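Local structure of peptidoglycan glycosyltransferase (4MNR) at residues Phe272-Asp286 against Arg311-Glu323. The protein is a penicillin-binding protein of Eggerthella lenta, modelled here as its transpeptidase-family domain together with a region related to PBP dimerisation domains. Residues are numbered along the deposited sequence; the frame is centred on the assembly and turned at random.
Sequences FPLYTPESLMPSAED and RESPAGPQATVLE
Ser313 pushes its hydroxyl into the notch at the start of helix 284-289. With OG between its own backbone N and carbonyl carbon (chi1 76°), it takes the N-H of Ser283 at 3.1 Å from N to OG and donates a hydrogen bond to the anti lone pair of Asp286 OD2. Ser283 is itself the N-cap, its OG accepting from Asp286 N, and one water joins that OG to Glu312 OE1. Asp286 OD2 also lies over one face of the Arg311 guanidinium, 4.2 Å from NE, where only charge can act; Arg311 pairs instead with Glu293 and bonds back to Ser313 O and Pro314 O, while Pro282 fills in along its edge.

Next, the ring of Pro282 lies close against the bare backbone of Gly316, CD 3.5 Å from Gly316 N, a hollow with no room for a CB. Leu280 lays CD1 across Pro314, 3.9 Å from its CB; Met281, a bent selenomethionine, lies with SE beside Pro317 CB (3.8 Å), both pointing the same way, and the cis peptide bond of Pro317 follows the glycine. Leu280 and Gln318 also form a single antiparallel bridge, Leu280 N to Gln318 O 2.8 Å and Gln318 N to Leu280 O 3.0 Å.

Farther along, Ser279 OG nestles against Glu323 CB and accepts from Thr320 N, the N-cap residue of helix 321-332. A water ties that OG to Pro277 O and Thr320 OG1. Pro277 and Thr276 cup Thr320 CG2, and Leu322 CD2 sits 3.9 Å from the Phe272 ring centroid, a CH-pi contact squarely over the face.

Within the beta-lactamase-like transpeptidase domain, the paired loops thus link the starts of two helices: Met281 packs on helix 242-263, whereas Phe272 and Leu322 meet Met145 of strand 142-148 in the five-stranded antiparallel sheet.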
ATOM      1  N   PHE A 272      -7.234   8.344   8.739  1.00 18.77           N
ATOM      2  CA  PHE A 272      -6.904   6.967   9.117  1.00 16.21           C
ATOM      3  C   PHE A 272      -6.539   6.960  10.602  1.00 16.01           C
ATOM      4  O   PHE A 272      -5.986   7.940  11.107  1.00 19.86           O
ATOM      5  CB  PHE A 272      -5.760   6.426   8.228  1.00 14.88           C
ATOM      6  CG  PHE A 272      -5.663   4.923   8.204  1.00 14.18           C
ATOM      7  CD1 PHE A 272      -6.694   4.153   7.668  1.00 11.65           C
ATOM      8  CD2 PHE A 272      -4.542   4.276   8.702  1.00 14.18           C
ATOM      9  CE1 PHE A 272      -6.616   2.779   7.653  1.00 13.62           C
ATOM     10  CE2 PHE A 272      -4.460   2.899   8.681  1.00 12.36           C
ATOM     11  CZ  PHE A 272      -5.489   2.146   8.162  1.00 14.23           C
ATOM     12  N   PRO A 273      -6.881   5.876  11.322  1.00 16.27           N
ATOM     13  CA  PRO A 273      -6.599   5.875  12.764  1.00 19.86           C
ATOM     14  C   PRO A 273      -5.108   5.825  13.090  1.00 18.79           C
ATOM     15  O   PRO A 273      -4.708   6.260  14.165  1.00 22.35           O
ATOM     16  CB  PRO A 273      -7.311   4.612  13.269  1.00 18.35           C
ATOM     17  CG  PRO A 273      -7.503   3.762  12.057  1.00 18.31           C
ATOM     18  CD  PRO A 273      -7.720   4.731  10.927  1.00 16.53           C
ATOM     19  N   LEU A 274      -4.299   5.312  12.173  1.00 16.05           N
ATOM     20  CA  LEU A 274      -2.857   5.309  12.364  1.00 15.21           C
ATOM     21  C   LEU A 274      -2.266   6.453  11.556  1.00 15.54           C
ATOM     22  O   LEU A 274      -2.813   6.830  10.522  1.00 18.68           O
ATOM     23  CB  LEU A 274      -2.267   3.990  11.886  1.00 14.71           C
ATOM     24  CG  LEU A 274      -2.976   2.721  12.379  1.00 17.63           C
ATOM     25  CD1 LEU A 274      -2.262   1.498  11.854  1.00 19.57           C
ATOM     26  CD2 LEU A 274      -3.078   2.704  13.904  1.00 20.20           C
ATOM     27  N   TYR A 275      -1.153   7.002  12.026  1.00 13.62           N
ATOM     28  CA  TYR A 275      -0.469   8.056  11.299  1.00 15.88           C
ATOM     29  C   TYR A 275      -0.178   7.610   9.885  1.00 17.06           C
ATOM     30  O   TYR A 275       0.420   6.557   9.676  1.00 14.59           O
ATOM     31  CB  TYR A 275       0.841   8.416  11.975  1.00 14.34           C
ATOM     32  CG  TYR A 275       1.673   9.336  11.120  1.00 17.26           C
ATOM     33  CD1 TYR A 275       1.297  10.658  10.936  1.00 21.29           C
ATOM     34  CD2 TYR A 275       2.809   8.875  10.474  1.00 21.62           C
ATOM     35  CE1 TYR A 275       2.047  11.508  10.137  1.00 24.00           C
ATOM     36  CE2 TYR A 275       3.569   9.721   9.675  1.00 21.29           C
ATOM     37  CZ  TYR A 275       3.175  11.030   9.510  1.00 22.66           C
ATOM     38  OH  TYR A 275       3.921  11.882   8.723  1.00 28.12           O
ATOM     39  N   THR A 276      -0.616   8.413   8.918  1.00 15.04           N
ATOM     40  CA  THR A 276      -0.351   8.120   7.516  1.00 14.72           C
ATOM     41  C   THR A 276       0.025   9.426   6.827  1.00 16.19           C
ATOM     42  O   THR A 276      -0.794  10.348   6.744  1.00 19.69           O
ATOM     43  CB  THR A 276      -1.596   7.523   6.821  1.00 19.84           C
ATOM     44  OG1 THR A 276      -2.085   6.402   7.566  1.00 27.54           O
ATOM     45  CG2 THR A 276      -1.256   7.065   5.415  1.00 19.44           C
ATOM     46  N   PRO A 277       1.273   9.532   6.352  1.00 15.35           N
ATOM     47  CA  PRO A 277       1.661  10.772   5.675  1.00 13.63           C
ATOM     48  C   PRO A 277       0.927  10.902   4.343  1.00 15.14           C
ATOM     49  O   PRO A 277       0.622   9.907   3.689  1.00 15.02           O
ATOM     50  CB  PRO A 277       3.165  10.591   5.440  1.00 15.06           C
ATOM     51  CG  PRO A 277       3.355   9.094   5.367  1.00 14.34           C
ATOM     52  CD  PRO A 277       2.344   8.520   6.340  1.00 13.95           C
ATOM     53  N   GLU A 278       0.641  12.138   3.960  1.00 15.32           N
ATOM     54  CA  GLU A 278       0.057  12.425   2.659  1.00 14.09           C
ATOM     55  C   GLU A 278       0.980  11.892   1.559  1.00 10.49           C
ATOM     56  O   GLU A 278       2.193  12.129   1.607  1.00 13.84           O
ATOM     57  CB  GLU A 278      -0.057  13.945   2.540  1.00 16.24           C
ATOM     58  CG  GLU A 278      -0.864  14.457   1.387  1.00 21.87           C
ATOM     59  CD  GLU A 278      -0.919  15.980   1.385  1.00 31.96           C
ATOM     60  OE1 GLU A 278      -0.443  16.601   2.359  1.00 34.53           O
ATOM     61  OE2 GLU A 278      -1.420  16.561   0.407  1.00 31.51           O
ATOM     62  N   SER A 279       0.422  11.179   0.579  1.00 11.47           N
ATOM     63  CA  SER A 279       1.204  10.786  -0.598  1.00 10.23           C
ATOM     64  C   SER A 279       1.355  12.017  -1.481  1.00 11.88           C
ATOM     65  O   SER A 279       0.472  12.875  -1.511  1.00 15.26           O
ATOM     66  CB  SER A 279       0.525   9.636  -1.350  1.00 11.45           C
ATOM     67  OG  SER A 279       0.531   8.455  -0.564  1.00 11.82           O
ATOM     68  N   LEU A 280       2.488  12.125  -2.173  1.00 11.19           N
ATOM     69  CA  LEU A 280       2.877  13.400  -2.774  1.00 11.10           C
ATOM     70  C   LEU A 280       3.110  13.337  -4.277  1.00 11.07           C
ATOM     71  O   LEU A 280       3.628  12.349  -4.799  1.00 11.35           O
ATOM     72  CB  LEU A 280       4.157  13.917  -2.110  1.00 13.25           C
ATOM     73  CG  LEU A 280       4.102  14.049  -0.589  1.00 13.39           C
ATOM     74  CD1 LEU A 280       5.461  14.423  -0.022  1.00 17.76           C
ATOM     75  CD2 LEU A 280       3.075  15.086  -0.252  1.00 13.94           C
HETATM   76  N   MSE A 281       2.710  14.414  -4.956  1.00 11.88           N
HETATM   77  CA  MSE A 281       3.017  14.642  -6.373  1.00 15.04           C
HETATM   78  C   MSE A 281       3.510  16.067  -6.532  1.00 15.94           C
HETATM   79  O   MSE A 281       3.062  16.966  -5.826  1.00 15.66           O
HETATM   80  CB  MSE A 281       1.771  14.464  -7.252  1.00 18.94           C
HETATM   81  CG  MSE A 281       1.512  13.058  -7.703  1.00 23.72           C
HETATM   82 SE   MSE A 281       2.833  12.313  -8.933  0.55 17.54          SE
HETATM   83  CE  MSE A 281       2.394  13.123 -10.643  1.00 22.00           C
ATOM     84  N   PRO A 282       4.428  16.294  -7.478  1.00 16.12           N
ATOM     85  CA  PRO A 282       4.843  17.680  -7.706  1.00 19.00           C
ATOM     86  C   PRO A 282       3.691  18.502  -8.264  1.00 18.42           C
ATOM     87  O   PRO A 282       2.715  17.935  -8.765  1.00 16.86           O
ATOM     88  CB  PRO A 282       5.930  17.553  -8.780  1.00 20.03           C
ATOM     89  CG  PRO A 282       6.391  16.148  -8.707  1.00 17.42           C
ATOM     90  CD  PRO A 282       5.199  15.333  -8.278  1.00 17.10           C
ATOM     91  N   SER A 283       3.810  19.823  -8.192  1.00 18.99           N
ATOM     92  CA  SER A 283       2.823  20.694  -8.807  1.00 20.55           C
ATOM     93  C   SER A 283       2.946  20.578 -10.320  1.00 19.34           C
ATOM     94  O   SER A 283       4.013  20.240 -10.840  1.00 17.64           O
ATOM     95  CB  SER A 283       3.042  22.147  -8.372  1.00 22.55           C
ATOM     96  OG  SER A 283       4.246  22.673  -8.908  1.00 22.56           O
ATOM     97  N   ALA A 284       1.856  20.850 -11.031  1.00 19.37           N
ATOM     98  CA  ALA A 284       1.909  20.869 -12.486  1.00 19.56           C
ATOM     99  C   ALA A 284       2.898  21.932 -12.951  1.00 21.66           C
ATOM    100  O   ALA A 284       3.587  21.747 -13.952  1.00 21.71           O
ATOM    101  CB  ALA A 284       0.530  21.124 -13.073  1.00 22.51           C
ATOM    102  N   GLU A 285       2.976  23.036 -12.206  1.00 22.03           N
ATOM    103  CA  GLU A 285       3.911  24.114 -12.518  1.00 26.10           C
ATOM    104  C   GLU A 285       5.366  23.646 -12.518  1.00 24.73           C
ATOM    105  O   GLU A 285       6.122  23.964 -13.435  1.00 24.47           O
ATOM    106  CB  GLU A 285       3.736  25.285 -11.547  1.00 35.08           C
ATOM    107  CG  GLU A 285       2.542  26.183 -11.846  1.00 48.47           C
ATOM    108  CD  GLU A 285       2.407  27.331 -10.853  1.00 62.48           C
ATOM    109  OE1 GLU A 285       3.191  27.376  -9.879  1.00 66.92           O
ATOM    110  OE2 GLU A 285       1.519  28.190 -11.049  1.00 67.19           O
ATOM    111  N   ASP A 286       5.756  22.888 -11.495  1.00 23.37           N
ATOM    112  CA  ASP A 286       7.110  22.335 -11.442  1.00 24.34           C
ATOM    113  C   ASP A 286       7.381  21.289 -12.528  1.00 23.93           C
ATOM    114  O   ASP A 286       8.460  21.264 -13.112  1.00 24.54           O
ATOM    115  CB  ASP A 286       7.433  21.774 -10.047  1.00 30.47           C
ATOM    116  CG  ASP A 286       7.854  22.858  -9.062  1.00 34.57           C
ATOM    117  OD1 ASP A 286       8.394  23.893  -9.509  1.00 40.22           O
ATOM    118  OD2 ASP A 286       7.656  22.676  -7.841  1.00 29.59           O
ATOM    119  N   ARG A 311      12.608  25.467  -4.459  1.00 19.57           N
ATOM    120  CA  ARG A 311      11.611  24.571  -5.036  1.00 19.58           C
ATOM    121  C   ARG A 311      10.337  24.575  -4.189  1.00 22.96           C
ATOM    122  O   ARG A 311      10.387  24.398  -2.972  1.00 25.36           O
ATOM    123  CB  ARG A 311      12.147  23.155  -5.207  1.00 16.92           C
ATOM    124  CG  ARG A 311      11.083  22.209  -5.768  1.00 15.90           C
ATOM    125  CD  ARG A 311      11.618  20.850  -6.076  1.00 23.57           C
ATOM    126  NE  ARG A 311      10.533  19.942  -6.416  1.00 21.07           N
ATOM    127  CZ  ARG A 311      10.323  19.438  -7.626  1.00 19.80           C
ATOM    128  NH1 ARG A 311      11.143  19.738  -8.631  1.00 19.01           N
ATOM    129  NH2 ARG A 311       9.303  18.608  -7.819  1.00 17.25           N
ATOM    130  N   GLU A 312       9.200  24.796  -4.844  1.00 26.21           N
ATOM    131  CA  GLU A 312       7.930  25.003  -4.148  1.00 28.88           C
ATOM    132  C   GLU A 312       7.202  23.715  -3.793  1.00 25.61           C
ATOM    133  O   GLU A 312       6.526  23.645  -2.768  1.00 28.97           O
ATOM    134  CB  GLU A 312       7.004  25.878  -4.997  1.00 36.98           C
ATOM    135  CG  GLU A 312       7.623  27.193  -5.441  1.00 47.99           C
ATOM    136  CD  GLU A 312       6.704  27.996  -6.349  1.00 57.97           C
ATOM    137  OE1 GLU A 312       5.761  27.404  -6.921  1.00 62.78           O
ATOM    138  OE2 GLU A 312       6.923  29.219  -6.488  1.00 60.76           O
ATOM    139  N   SER A 313       7.338  22.696  -4.629  1.00 18.80           N
ATOM    140  CA  SER A 313       6.541  21.484  -4.446  1.00 18.19           C
ATOM    141  C   SER A 313       7.424  20.257  -4.188  1.00 15.59           C
ATOM    142  O   SER A 313       8.621  20.289  -4.457  1.00 17.36           O
ATOM    143  CB  SER A 313       5.629  21.278  -5.664  1.00 24.91           C
ATOM    144  OG  SER A 313       6.350  20.797  -6.783  1.00 26.36           O
ATOM    145  N   PRO A 314       6.847  19.179  -3.628  1.00 16.91           N
ATOM    146  CA  PRO A 314       7.683  18.008  -3.350  1.00 15.52           C
ATOM    147  C   PRO A 314       8.037  17.250  -4.620  1.00 14.89           C
ATOM    148  O   PRO A 314       7.458  17.520  -5.671  1.00 15.68           O
ATOM    149  CB  PRO A 314       6.775  17.132  -2.471  1.00 18.56           C
ATOM    150  CG  PRO A 314       5.404  17.517  -2.855  1.00 18.37           C
ATOM    151  CD  PRO A 314       5.467  18.991  -3.142  1.00 17.67           C
ATOM    152  N   ALA A 315       9.005  16.343  -4.520  1.00 14.41           N
ATOM    153  CA  ALA A 315       9.244  15.366  -5.570  1.00 15.16           C
ATOM    154  C   ALA A 315       8.128  14.337  -5.505  1.00 14.75           C
ATOM    155  O   ALA A 315       7.530  14.119  -4.450  1.00 14.97           O
ATOM    156  CB  ALA A 315      10.600  14.689  -5.368  1.00 16.51           C
ATOM    157  N   GLY A 316       7.840  13.687  -6.618  1.00 13.59           N
ATOM    158  CA  GLY A 316       6.845  12.637  -6.570  1.00 10.04           C
ATOM    159  C   GLY A 316       6.866  11.855  -7.853  1.00 10.36           C
ATOM    160  O   GLY A 316       7.514  12.272  -8.811  1.00 12.92           O
ATOM    161  N   PRO A 317       6.130  10.746  -7.892  1.00 11.58           N
ATOM    162  CA  PRO A 317       5.261  10.303  -6.790  1.00  8.55           C
ATOM    163  C   PRO A 317       5.988   9.686  -5.596  1.00 11.56           C
ATOM    164  O   PRO A 317       7.003   9.002  -5.758  1.00 11.03           O
ATOM    165  CB  PRO A 317       4.401   9.230  -7.448  1.00  8.05           C
ATOM    166  CG  PRO A 317       5.278   8.684  -8.561  1.00  8.48           C
ATOM    167  CD  PRO A 317       6.013   9.875  -9.080  1.00  8.58           C
ATOM    168  N   GLN A 318       5.467   9.956  -4.404  1.00 10.55           N
ATOM    169  CA  GLN A 318       5.889   9.245  -3.200  1.00  8.65           C
ATOM    170  C   GLN A 318       4.603   8.774  -2.554  1.00  8.39           C
ATOM    171  O   GLN A 318       3.666   9.556  -2.383  1.00 11.28           O
ATOM    172  CB  GLN A 318       6.608  10.171  -2.233  1.00 14.08           C
ATOM    173  CG  GLN A 318       7.811  10.863  -2.833  1.00 15.14           C
ATOM    174  CD  GLN A 318       8.509  11.745  -1.826  1.00 19.05           C
ATOM    175  OE1 GLN A 318       8.626  12.958  -2.013  1.00 23.11           O
ATOM    176  NE2 GLN A 318       8.979  11.143  -0.745  1.00 16.67           N
ATOM    177  N   ALA A 319       4.554   7.507  -2.178  1.00  8.86           N
ATOM    178  CA  ALA A 319       3.294   6.960  -1.713  1.00  9.22           C
ATOM    179  C   ALA A 319       3.497   6.057  -0.518  1.00  7.99           C
ATOM    180  O   ALA A 319       4.553   5.435  -0.374  1.00  9.89           O
ATOM    181  CB  ALA A 319       2.625   6.171  -2.831  1.00 10.73           C
ATOM    182  N   THR A 320       2.459   5.944   0.303  1.00  8.05           N
ATOM    183  CA  THR A 320       2.454   4.888   1.313  1.00 10.44           C
ATOM    184  C   THR A 320       2.035   3.570   0.687  1.00 11.30           C
ATOM    185  O   THR A 320       1.458   3.550  -0.391  1.00  8.75           O
ATOM    186  CB  THR A 320       1.487   5.222   2.452  1.00 10.88           C
ATOM    187  OG1 THR A 320       0.169   5.417   1.930  1.00 11.05           O
ATOM    188  CG2 THR A 320       1.927   6.470   3.163  1.00 12.32           C
ATOM    189  N   VAL A 321       2.301   2.458   1.368  1.00 10.21           N
ATOM    190  CA  VAL A 321       1.852   1.166   0.858  1.00  9.27           C
ATOM    191  C   VAL A 321       0.320   1.131   0.861  1.00 10.60           C
ATOM    192  O   VAL A 321      -0.313   0.587  -0.050  1.00 10.11           O
ATOM    193  CB  VAL A 321       2.457   0.012   1.675  1.00 10.24           C
ATOM    194  CG1 VAL A 321       1.989  -1.343   1.126  1.00 12.93           C
ATOM    195  CG2 VAL A 321       3.979   0.122   1.637  1.00 11.41           C
ATOM    196  N   LEU A 322      -0.277   1.762   1.870  1.00  9.87           N
ATOM    197  CA  LEU A 322      -1.732   1.898   1.929  1.00 12.08           C
ATOM    198  C   LEU A 322      -2.275   2.616   0.695  1.00  6.97           C
ATOM    199  O   LEU A 322      -3.264   2.166   0.099  1.00  9.71           O
ATOM    200  CB  LEU A 322      -2.134   2.653   3.202  1.00 12.55           C
ATOM    201  CG  LEU A 322      -3.618   2.963   3.360  1.00 12.25           C
ATOM    202  CD1 LEU A 322      -4.471   1.682   3.345  1.00 11.90           C
ATOM    203  CD2 LEU A 322      -3.870   3.758   4.642  1.00 14.32           C
ATOM    204  N   GLU A 323      -1.612   3.704   0.288  1.00  7.63           N
ATOM    205  CA  GLU A 323      -2.027   4.430  -0.907  1.00  8.67           C
ATOM    206  C   GLU A 323      -1.941   3.533  -2.143  1.00  7.92           C
ATOM    207  O   GLU A 323      -2.843   3.540  -2.977  1.00 10.24           O
ATOM    208  CB  GLU A 323      -1.184   5.689  -1.124  1.00 12.64           C
ATOM    209  CG  GLU A 323      -1.338   6.319  -2.509  1.00 13.48           C
ATOM    210  CD  GLU A 323      -2.744   6.862  -2.789  1.00 17.83           C
ATOM    211  OE1 GLU A 323      -3.415   7.354  -1.856  1.00 24.17           O
ATOM    212  OE2 GLU A 323      -3.180   6.799  -3.960  1.00 16.28           O
TER
HETATM  213  O   HOH W   1      -0.688   8.253   1.855  1.00 21.42           O
HETATM  214  O   HOH W   2       4.985  24.786  -7.307  1.00 47.45           O
HETATM  215  O   HOH W   3       9.516  25.574  -7.714  1.00 34.18           O